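Local coordinates for 16S rRNA methylase (Uncultured bacterium, PDB 7JLZ), which probably methylates an adenine at N1 in the 16S rRNA of the 30S ribosomal subunit, a modification linked to aminoglycoside resistance, at residues E55-S65 / A76-E84; L90-L101 / N123-V134. All coordinates share one frame; numbering follows the deposited sequence.

How the contacts relate
Both contacts belong to one mixed seven-stranded sheet, whose strand order is 76-80, 49-55, 26-31, 94-100, 129-135, 205-211, 172-179. Contact 1 (55-65 / 76-84) sits at one edge of the seven strands, next to the hairpin of strands 2-5 and 8-11, where helix 58-70 packs antiparallel on strand 76-80, the strand that follows it; contact 2 (90-101 / 123-134) joins two neighbouring parallel strands further in. Their centres are about 17 Å apart, yet Ile79 CD1 packs 3.6 Å from Leu90 CD1. Along the chain contact 1 closes before contact 2 opens. The pair therefore samples the edge and interior of a Rossmann-like methyltransferase domain whose parallel strands are 76-80 to 129-135.

Contact 1 (E55-S65 / A76-E84); sequences EPIQKQLENYS and AIYILGSVE
Tyr78 faces helix 58-70, its ring meeting Ser65 and its CB meeting Leu61, inside the beta-alpha-beta crossover made by strand 49-55, helix 58-70 and strand 76-80 of the Rossmann-like sheet. The helical and strand segments run almost antiparallel, at 168°, with axes 8.8 Å apart, as expected for the helix of a beta-alpha-beta unit. Tyr78 loses the most surface to the contact. With CG anti to the carbonyl carbon (chi1 -56°), its ring reaches the turn that holds Leu61, Tyr64 and Ser65: Ser65 N stands 4.0 Å above one ring face of Tyr78, offset toward the rim, and Ser65 CB comes to 3.5 Å from Tyr78 CD1. The phenol oxygen continues past Tyr64 to bond with Ser68 further along the helix, so the ring is tethered at its far end as well as packed.

Leu61 points toward the strand. Its CD1 methyl reaches Tyr78 CB at 3.7 Å, while its CD2 approaches the ring obliquely; Val4 of strand 2-5 also touches this leucine. Leu80 works at the start of the helix, where its CD2 rests 3.8 Å from Gln58 CA and beside the carbonyl of Glu55.

At the start of the segment, ahead of the helix, Glu55 pairs with Leu80 as a parallel bridge, tying the end of strand 49-55 to strand 76-80. The Glu55 carboxylate turns away to the backbone N of Gly32 and is also met by Gln60 NE2. Glu55 N donates to Ile79 O over 3.1 Å, and the returning bond, Gly81 N to Glu55 O, measures 3.0 Å, its donor standing 63° out of the carbonyl plane. That same oxygen also receives a CA-H...O contact, Leu80 CA lying 3.3 Å from Glu55 O.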
loop_
_atom_site.group_PDB
_atom_site.type_symbol
_atom_site.label_atom_id
_atom_site.label_comp_id
_atom_site.label_asym_id
_atom_site.label_seq_id
_atom_site.Cartn_x
_atom_site.Cartn_y
_atom_site.Cartn_z
ATOM N N GLU A 55 2.168 -6.180 -6.652
ATOM C CA GLU A 55 2.862 -5.441 -7.699
ATOM C C GLU A 55 2.708 -6.144 -9.041
ATOM O O GLU A 55 2.486 -7.357 -9.093
ATOM C CB GLU A 55 4.357 -5.272 -7.379
ATOM C CG GLU A 55 4.606 -4.488 -6.093
ATOM C CD GLU A 55 4.161 -3.030 -6.173
ATOM O OE1 GLU A 55 4.208 -2.442 -7.271
ATOM O OE2 GLU A 55 3.749 -2.490 -5.114
ATOM N N PRO A 56 2.837 -5.405 -10.153
ATOM C CA PRO A 56 2.546 -5.997 -11.471
ATOM C C PRO A 56 3.673 -6.778 -12.113
ATOM O O PRO A 56 3.409 -7.597 -13.003
ATOM C CB PRO A 56 2.198 -4.781 -12.332
ATOM C CG PRO A 56 2.945 -3.635 -11.666
ATOM C CD PRO A 56 2.881 -3.930 -10.196
ATOM N N ILE A 57 4.931 -6.520 -11.768
ATOM C CA ILE A 57 6.059 -7.120 -12.473
ATOM C C ILE A 57 6.679 -8.159 -11.551
ATOM O O ILE A 57 7.024 -7.848 -10.409
ATOM C CB ILE A 57 7.072 -6.048 -12.909
ATOM C CG1 ILE A 57 6.421 -5.100 -13.919
ATOM C CG2 ILE A 57 8.351 -6.682 -13.492
ATOM C CD1 ILE A 57 7.197 -3.834 -14.184
ATOM N N GLN A 58 6.814 -9.403 -12.038
ATOM C CA GLN A 58 7.239 -10.477 -11.147
ATOM C C GLN A 58 8.609 -10.185 -10.536
ATOM O O GLN A 58 8.836 -10.442 -9.345
ATOM C CB GLN A 58 7.276 -11.805 -11.890
ATOM C CG GLN A 58 7.797 -12.934 -11.033
ATOM C CD GLN A 58 8.164 -14.153 -11.855
ATOM O OE1 GLN A 58 8.176 -14.106 -13.086
ATOM N NE2 GLN A 58 8.466 -15.252 -11.178
ATOM N N LYS A 59 9.518 -9.620 -11.328
ATOM C CA LYS A 59 10.870 -9.357 -10.832
ATOM C C LYS A 59 10.876 -8.384 -9.656
ATOM O O LYS A 59 11.835 -8.389 -8.867
ATOM C CB LYS A 59 11.758 -8.829 -11.968
ATOM C CG LYS A 59 12.287 -9.909 -12.897
ATOM C CD LYS A 59 13.185 -9.323 -13.991
ATOM C CE LYS A 59 13.922 -10.419 -14.758
ATOM N NZ LYS A 59 14.883 -9.853 -15.732
ATOM N N GLN A 60 9.845 -7.539 -9.524
ATOM C CA GLN A 60 9.779 -6.612 -8.395
ATOM C C GLN A 60 9.823 -7.340 -7.067
ATOM O O GLN A 60 10.399 -6.841 -6.096
ATOM C CB GLN A 60 8.486 -5.801 -8.417
ATOM C CG GLN A 60 8.418 -4.743 -9.443
ATOM C CD GLN A 60 7.129 -3.991 -9.339
ATOM O OE1 GLN A 60 6.257 -4.129 -10.198
ATOM N NE2 GLN A 60 6.992 -3.183 -8.291
ATOM N N LEU A 61 9.133 -8.478 -6.975
ATOM C CA LEU A 61 8.908 -9.132 -5.700
ATOM C C LEU A 61 9.776 -10.364 -5.517
ATOM O O LEU A 61 9.645 -11.049 -4.500
ATOM C CB LEU A 61 7.427 -9.497 -5.545
ATOM C CG LEU A 61 6.512 -8.282 -5.647
ATOM C CD1 LEU A 61 5.063 -8.732 -5.489
ATOM C CD2 LEU A 61 6.867 -7.239 -4.616
ATOM N N GLU A 62 10.679 -10.633 -6.463
ATOM C CA GLU A 62 11.504 -11.841 -6.418
ATOM C C GLU A 62 12.398 -11.887 -5.175
ATOM O O GLU A 62 12.427 -12.892 -4.457
ATOM C CB GLU A 62 12.349 -11.924 -7.693
ATOM C CG GLU A 62 13.515 -12.890 -7.603
ATOM C CD GLU A 62 14.330 -12.967 -8.884
ATOM O OE1 GLU A 62 13.852 -12.484 -9.933
ATOM O OE2 GLU A 62 15.456 -13.511 -8.838
ATOM N N ASN A 63 13.135 -10.806 -4.902
ATOM C CA ASN A 63 14.129 -10.829 -3.821
ATOM C C ASN A 63 13.470 -11.004 -2.451
ATOM O O ASN A 63 13.836 -11.906 -1.688
ATOM C CB ASN A 63 14.966 -9.545 -3.856
ATOM C CG ASN A 63 15.961 -9.453 -2.696
ATOM O OD1 ASN A 63 16.516 -10.459 -2.255
ATOM N ND2 ASN A 63 16.190 -8.239 -2.207
ATOM N N TYR A 64 12.491 -10.153 -2.117
ATOM C CA TYR A 64 11.908 -10.211 -0.776
ATOM C C TYR A 64 10.959 -11.388 -0.597
ATOM O O TYR A 64 10.803 -11.871 0.530
ATOM C CB TYR A 64 11.208 -8.889 -0.421
ATOM C CG TYR A 64 12.223 -7.932 0.185
ATOM C CD1 TYR A 64 12.683 -8.117 1.491
ATOM C CD2 TYR A 64 12.768 -6.900 -0.559
ATOM C CE1 TYR A 64 13.650 -7.274 2.050
ATOM C CE2 TYR A 64 13.746 -6.045 -0.011
ATOM C CZ TYR A 64 14.170 -6.237 1.297
ATOM O OH TYR A 64 15.135 -5.405 1.843
ATOM N N SER A 65 10.318 -11.875 -1.662
ATOM C CA SER A 65 9.515 -13.084 -1.487
ATOM C C SER A 65 10.407 -14.285 -1.211
ATOM O O SER A 65 10.035 -15.179 -0.441
ATOM C CB SER A 65 8.626 -13.336 -2.710
ATOM O OG SER A 65 9.387 -13.408 -3.907
ATOM N N ALA A 76 4.167 -12.932 5.461
ATOM C CA ALA A 76 4.423 -12.052 4.327
ATOM C C ALA A 76 4.109 -12.830 3.057
ATOM O O ALA A 76 4.653 -13.917 2.848
ATOM C CB ALA A 76 5.872 -11.556 4.324
ATOM N N ILE A 77 3.220 -12.292 2.227
ATOM C CA ILE A 77 2.886 -12.917 0.957
ATOM C C ILE A 77 2.904 -11.851 -0.131
ATOM O O ILE A 77 2.615 -10.674 0.119
ATOM C CB ILE A 77 1.527 -13.649 1.033
ATOM C CG1 ILE A 77 1.301 -14.507 -0.209
ATOM C CG2 ILE A 77 0.396 -12.673 1.231
ATOM C CD1 ILE A 77 -0.033 -15.202 -0.208
ATOM N N TYR A 78 3.283 -12.270 -1.344
ATOM C CA TYR A 78 3.538 -11.369 -2.460
ATOM C C TYR A 78 2.778 -11.841 -3.687
ATOM O O TYR A 78 2.915 -12.998 -4.090
ATOM C CB TYR A 78 5.046 -11.297 -2.765
ATOM C CG TYR A 78 5.859 -10.891 -1.554
ATOM C CD1 TYR A 78 6.255 -11.836 -0.599
ATOM C CD2 TYR A 78 6.221 -9.564 -1.355
ATOM C CE1 TYR A 78 6.977 -11.463 0.522
ATOM C CE2 TYR A 78 6.964 -9.182 -0.239
ATOM C CZ TYR A 78 7.336 -10.139 0.693
ATOM O OH TYR A 78 8.064 -9.777 1.806
ATOM N N ILE A 79 1.993 -10.944 -4.289
ATOM C CA ILE A 79 0.997 -11.311 -5.293
ATOM C C ILE A 79 1.137 -10.424 -6.522
ATOM O O ILE A 79 1.414 -9.224 -6.409
ATOM C CB ILE A 79 -0.431 -11.196 -4.707
ATOM C CG1 ILE A 79 -0.590 -12.166 -3.539
ATOM C CG2 ILE A 79 -1.524 -11.452 -5.765
ATOM C CD1 ILE A 79 -1.870 -11.979 -2.814
ATOM N N LEU A 80 0.934 -11.010 -7.700
ATOM C CA LEU A 80 0.896 -10.224 -8.927
ATOM C C LEU A 80 -0.434 -9.486 -9.030
ATOM O O LEU A 80 -1.502 -10.089 -8.874
ATOM C CB LEU A 80 1.074 -11.110 -10.155
ATOM C CG LEU A 80 2.438 -11.679 -10.469
ATOM C CD1 LEU A 80 2.361 -12.397 -11.807
ATOM C CD2 LEU A 80 3.484 -10.563 -10.494
ATOM N N GLY A 81 -0.374 -8.193 -9.312
ATOM C CA GLY A 81 -1.605 -7.441 -9.475
ATOM C C GLY A 81 -1.325 -5.995 -9.810
ATOM O O GLY A 81 -0.199 -5.509 -9.698
ATOM N N SER A 82 -2.385 -5.315 -10.235
ATOM C CA SER A 82 -2.359 -3.909 -10.609
ATOM C C SER A 82 -3.804 -3.439 -10.563
ATOM O O SER A 82 -4.721 -4.246 -10.383
ATOM C CB SER A 82 -1.769 -3.698 -12.007
ATOM O OG SER A 82 -2.661 -4.171 -13.006
ATOM N N VAL A 83 -4.005 -2.127 -10.735
ATOM C CA VAL A 83 -5.374 -1.597 -10.808
ATOM C C VAL A 83 -6.161 -2.329 -11.880
ATOM O O VAL A 83 -7.306 -2.747 -11.667
ATOM C CB VAL A 83 -5.368 -0.083 -11.084
ATOM C CG1 VAL A 83 -6.778 0.392 -11.462
ATOM C CG2 VAL A 83 -4.862 0.695 -9.898
ATOM N N GLU A 84 -5.553 -2.496 -13.053
ATOM C CA GLU A 84 -6.234 -3.054 -14.211
ATOM C C GLU A 84 -6.403 -4.566 -14.127
ATOM O O GLU A 84 -7.313 -5.113 -14.761
ATOM C CB GLU A 84 -5.470 -2.679 -15.480
ATOM C CG GLU A 84 -5.474 -1.186 -15.813
ATOM C CD GLU A 84 -4.649 -0.325 -14.856
ATOM O OE1 GLU A 84 -5.042 0.845 -14.649
ATOM O OE2 GLU A 84 -3.624 -0.811 -14.319
#

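Contact 2 (L90-L101 / N123-V134); sequences LLGTADKLTIIL and NILKSNGICEIV
Lys96 and Glu132 join strand 94-100 to strand 129-135 through a salt bridge, Lys96 NZ lying 2.7 Å from Glu132 OE1. Lys96 is fully extended from a CG anti to the backbone N (chi1 -175°), which carries its ammonium along the strand to a residue two places beyond its bridge partner, Ile130. The ammonium meets the carboxylate on its anti side, 31° out of plane; the other oxygen, OE2, has a weak bond to Gln206 of strand 205-211. At the corner at Asp95, just before the regular pairing begins, Asp95 OD1 and Lys126 NZ form a long ion pair at 3.6 Å. Their side chains cross obliquely, and a water bridges Asp95 OD2 and Lys126 NZ, while OD2 also accepts from Val27 N.

Backbone bonds supply the regular part. Leu97 N to Ile130 O, Glu132 N to Leu97 O, Ile99 N to Glu132 O and Val134 N to Ile99 O alternate at 2.7 to 2.9 Å, the pattern of parallel pairing, and the strand axes diverge by only 12°. Before the bend, Ala94 pairs with Leu125, and Lys126 N reaches Ala94 O at 2.9 Å. A second water joins Leu101 O to Val134 O where the strands end.

Most of the apolar packing is on the face of Leu97, Ile99, Cys131 and Ile133. Leu97 crosses Ile124 at about a right angle, and its CB is 3.8 Å from Leu125 CD2. Ile99 CD1 meets Cys131 SG at 3.9 Å. On the other face Ile100 and Val134 lie side by side, pointing the same way.

These adjacent parallel strands are joined by a long connection with two short helices, of which 120-124 packs through Ile121 on Leu97, Ile99 and Cys131, as in a Rossmann-like methyltransferase sheet.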
loop_
_atom_site.group_PDB
_atom_site.type_symbol
_atom_site.label_atom_id
_atom_site.label_comp_id
_atom_site.label_asym_id
_atom_site.label_seq_id
_atom_site.Cartn_x
_atom_site.Cartn_y
_atom_site.Cartn_z
ATOM N N LEU A 90 -8.849 -10.735 -3.204
ATOM C CA LEU A 90 -8.439 -9.848 -2.129
ATOM C C LEU A 90 -9.429 -8.736 -1.840
ATOM O O LEU A 90 -9.223 -7.980 -0.885
ATOM C CB LEU A 90 -7.069 -9.238 -2.449
ATOM C CG LEU A 90 -5.960 -10.292 -2.378
ATOM C CD1 LEU A 90 -4.623 -9.699 -2.779
ATOM C CD2 LEU A 90 -5.880 -10.891 -0.973
ATOM N N LEU A 91 -10.508 -8.616 -2.612
ATOM C CA LEU A 91 -11.464 -7.568 -2.316
ATOM C C LEU A 91 -12.184 -7.882 -1.011
ATOM O O LEU A 91 -12.556 -9.028 -0.747
ATOM C CB LEU A 91 -12.464 -7.407 -3.466
ATOM C CG LEU A 91 -11.865 -6.961 -4.813
ATOM C CD1 LEU A 91 -12.935 -6.941 -5.912
ATOM C CD2 LEU A 91 -11.182 -5.590 -4.686
ATOM N N GLY A 92 -12.345 -6.858 -0.178
ATOM C CA GLY A 92 -13.035 -7.011 1.085
ATOM C C GLY A 92 -12.257 -7.710 2.177
ATOM O O GLY A 92 -12.861 -8.119 3.174
ATOM N N THR A 93 -10.933 -7.843 2.038
ATOM C CA THR A 93 -10.141 -8.651 2.964
ATOM C C THR A 93 -9.275 -7.856 3.932
ATOM O O THR A 93 -8.803 -8.434 4.915
ATOM C CB THR A 93 -9.214 -9.625 2.205
ATOM O OG1 THR A 93 -8.213 -8.894 1.484
ATOM C CG2 THR A 93 -10.006 -10.509 1.239
ATOM N N ALA A 94 -9.032 -6.571 3.685
ATOM C CA ALA A 94 -7.985 -5.836 4.385
ATOM C C ALA A 94 -8.538 -5.059 5.575
ATOM O O ALA A 94 -9.452 -4.245 5.422
ATOM C CB ALA A 94 -7.278 -4.867 3.440
ATOM N N ASP A 95 -7.949 -5.289 6.750
ATOM C CA ASP A 95 -8.180 -4.400 7.883
ATOM C C ASP A 95 -7.426 -3.088 7.711
ATOM O O ASP A 95 -7.852 -2.047 8.234
ATOM C CB ASP A 95 -7.756 -5.088 9.180
ATOM C CG ASP A 95 -8.534 -6.363 9.442
ATOM O OD1 ASP A 95 -9.748 -6.271 9.743
ATOM O OD2 ASP A 95 -7.937 -7.456 9.323
ATOM N N LYS A 96 -6.307 -3.121 6.996
ATOM C CA LYS A 96 -5.550 -1.917 6.694
ATOM C C LYS A 96 -5.014 -2.013 5.277
ATOM O O LYS A 96 -4.552 -3.072 4.853
ATOM C CB LYS A 96 -4.394 -1.695 7.669
ATOM C CG LYS A 96 -3.677 -0.365 7.407
ATOM C CD LYS A 96 -2.457 -0.146 8.271
ATOM C CE LYS A 96 -1.871 1.237 7.992
ATOM N NZ LYS A 96 -0.645 1.504 8.791
ATOM N N LEU A 97 -5.076 -0.890 4.562
ATOM C CA LEU A 97 -4.558 -0.754 3.209
ATOM C C LEU A 97 -3.559 0.389 3.231
ATOM O O LEU A 97 -3.926 1.522 3.550
ATOM C CB LEU A 97 -5.681 -0.457 2.210
ATOM C CG LEU A 97 -5.265 -0.151 0.777
ATOM C CD1 LEU A 97 -4.521 -1.320 0.151
ATOM C CD2 LEU A 97 -6.517 0.197 -0.044
ATOM N N THR A 98 -2.307 0.092 2.919
ATOM C CA THR A 98 -1.279 1.124 2.831
ATOM C C THR A 98 -0.883 1.304 1.372
ATOM O O THR A 98 -0.581 0.327 0.676
ATOM C CB THR A 98 -0.079 0.776 3.717
ATOM O OG1 THR A 98 -0.522 0.728 5.083
ATOM C CG2 THR A 98 1.045 1.840 3.595
ATOM N N ILE A 99 -0.910 2.556 0.907
ATOM C CA ILE A 99 -0.670 2.896 -0.484
ATOM C C ILE A 99 0.505 3.867 -0.518
ATOM O O ILE A 99 0.365 5.023 -0.110
ATOM C CB ILE A 99 -1.900 3.527 -1.149
ATOM C CG1 ILE A 99 -3.144 2.639 -0.983
ATOM C CG2 ILE A 99 -1.612 3.760 -2.617
ATOM C CD1 ILE A 99 -4.432 3.316 -1.440
ATOM N N ILE A 100 1.663 3.403 -0.984
ATOM C CA ILE A 100 2.832 4.261 -1.136
ATOM C C ILE A 100 2.865 4.660 -2.605
ATOM O O ILE A 100 3.355 3.912 -3.463
ATOM C CB ILE A 100 4.116 3.565 -0.683
ATOM C CG1 ILE A 100 3.926 3.032 0.740
ATOM C CG2 ILE A 100 5.310 4.535 -0.782
ATOM C CD1 ILE A 100 5.015 2.093 1.211
ATOM N N LEU A 101 2.337 5.845 -2.906
ATOM C CA LEU A 101 2.188 6.241 -4.294
ATOM C C LEU A 101 3.564 6.442 -4.937
ATOM O O LEU A 101 4.548 6.722 -4.246
ATOM C CB LEU A 101 1.336 7.509 -4.400
ATOM C CG LEU A 101 -0.163 7.271 -4.156
ATOM C CD1 LEU A 101 -0.928 8.578 -4.236
ATOM C CD2 LEU A 101 -0.724 6.286 -5.156
ATOM N N ASN A 123 -13.013 -0.813 -1.865
ATOM C CA ASN A 123 -13.441 -2.198 -2.035
ATOM C C ASN A 123 -12.397 -3.208 -1.571
ATOM O O ASN A 123 -12.751 -4.358 -1.310
ATOM C CB ASN A 123 -13.835 -2.456 -3.492
ATOM C CG ASN A 123 -15.216 -1.892 -3.818
ATOM O OD1 ASN A 123 -15.783 -1.127 -3.039
ATOM N ND2 ASN A 123 -15.759 -2.274 -4.955
ATOM N N ILE A 124 -11.123 -2.819 -1.459
ATOM C CA ILE A 124 -10.175 -3.699 -0.792
ATOM C C ILE A 124 -10.461 -3.757 0.709
ATOM O O ILE A 124 -10.292 -4.805 1.347
ATOM C CB ILE A 124 -8.738 -3.210 -1.081
ATOM C CG1 ILE A 124 -8.385 -3.417 -2.558
ATOM C CG2 ILE A 124 -7.710 -3.912 -0.164
ATOM C CD1 ILE A 124 -7.074 -2.697 -2.974
ATOM N N LEU A 125 -10.921 -2.652 1.287
ATOM C CA LEU A 125 -11.024 -2.521 2.734
ATOM C C LEU A 125 -12.269 -3.203 3.283
ATOM O O LEU A 125 -13.334 -3.166 2.663
ATOM C CB LEU A 125 -11.064 -1.045 3.127
ATOM C CG LEU A 125 -9.729 -0.324 3.095
ATOM C CD1 LEU A 125 -9.944 1.172 3.236
ATOM C CD2 LEU A 125 -8.887 -0.861 4.229
ATOM N N LYS A 126 -12.134 -3.788 4.474
ATOM C CA LYS A 126 -13.298 -4.149 5.271
ATOM C C LYS A 126 -13.999 -2.879 5.742
ATOM O O LYS A 126 -13.406 -1.792 5.754
ATOM C CB LYS A 126 -12.888 -4.987 6.479
ATOM C CG LYS A 126 -12.203 -6.296 6.168
ATOM C CD LYS A 126 -12.001 -7.061 7.455
ATOM C CE LYS A 126 -11.549 -8.477 7.212
ATOM N NZ LYS A 126 -11.435 -9.211 8.502
ATOM N N SER A 127 -15.254 -3.029 6.186
ATOM C CA SER A 127 -16.079 -1.858 6.481
ATOM C C SER A 127 -15.403 -0.922 7.479
ATOM O O SER A 127 -15.398 0.301 7.293
ATOM C CB SER A 127 -17.456 -2.298 6.981
ATOM O OG SER A 127 -17.350 -3.113 8.133
ATOM N N ASN A 128 -14.791 -1.467 8.525
ATOM C CA ASN A 128 -14.124 -0.623 9.508
ATOM C C ASN A 128 -12.619 -0.535 9.269
ATOM O O ASN A 128 -11.851 -0.353 10.218
ATOM C CB ASN A 128 -14.419 -1.118 10.922
ATOM C CG ASN A 128 -14.339 -0.008 11.950
ATOM O OD1 ASN A 128 -14.391 1.177 11.608
ATOM N ND2 ASN A 128 -14.216 -0.384 13.219
ATOM N N GLY A 129 -12.184 -0.655 8.011
ATOM C CA GLY A 129 -10.768 -0.648 7.714
ATOM C C GLY A 129 -10.179 0.746 7.687
ATOM O O GLY A 129 -10.888 1.750 7.635
ATOM N N ILE A 130 -8.848 0.787 7.737
ATOM C CA ILE A 130 -8.070 2.021 7.719
ATOM C C ILE A 130 -7.208 2.032 6.466
ATOM O O ILE A 130 -6.578 1.022 6.131
ATOM C CB ILE A 130 -7.184 2.155 8.976
ATOM C CG1 ILE A 130 -8.037 2.279 10.235
ATOM C CG2 ILE A 130 -6.216 3.333 8.832
ATOM C CD1 ILE A 130 -9.207 3.223 10.078
ATOM N N CYS A 131 -7.185 3.166 5.770
ATOM C CA CYS A 131 -6.299 3.357 4.631
ATOM C C CYS A 131 -5.220 4.355 5.016
ATOM O O CYS A 131 -5.517 5.388 5.617
ATOM C CB CYS A 131 -7.067 3.858 3.408
ATOM S SG CYS A 131 -6.043 4.198 1.966
ATOM N N GLU A 132 -3.970 4.029 4.702
ATOM C CA GLU A 132 -2.853 4.943 4.890
ATOM C C GLU A 132 -2.240 5.206 3.524
ATOM O O GLU A 132 -2.007 4.266 2.751
ATOM C CB GLU A 132 -1.812 4.364 5.857
ATOM C CG GLU A 132 -0.567 5.245 6.044
ATOM C CD GLU A 132 0.442 4.659 7.023
ATOM O OE1 GLU A 132 0.029 3.930 7.947
ATOM O OE2 GLU A 132 1.657 4.936 6.867
ATOM N N ILE A 133 -2.032 6.479 3.201
ATOM C CA ILE A 133 -1.477 6.882 1.917
ATOM C C ILE A 133 -0.224 7.689 2.202
ATOM O O ILE A 133 -0.279 8.693 2.921
ATOM C CB ILE A 133 -2.477 7.695 1.077
ATOM C CG1 ILE A 133 -3.717 6.861 0.766
ATOM C CG2 ILE A 133 -1.841 8.149 -0.223
ATOM C CD1 ILE A 133 -4.716 7.571 -0.139
ATOM N N VAL A 134 0.897 7.236 1.659
ATOM C CA VAL A 134 2.168 7.935 1.774
ATOM C C VAL A 134 2.375 8.713 0.484
ATOM O O VAL A 134 2.338 8.134 -0.606
ATOM C CB VAL A 134 3.319 6.952 2.029
ATOM C CG1 VAL A 134 4.671 7.679 1.997
ATOM C CG2 VAL A 134 3.110 6.237 3.369
HETATM O O HOH W 1 -9.094 -10.008 8.955
HETATM O O HOH W 2 4.293 8.619 -2.521
#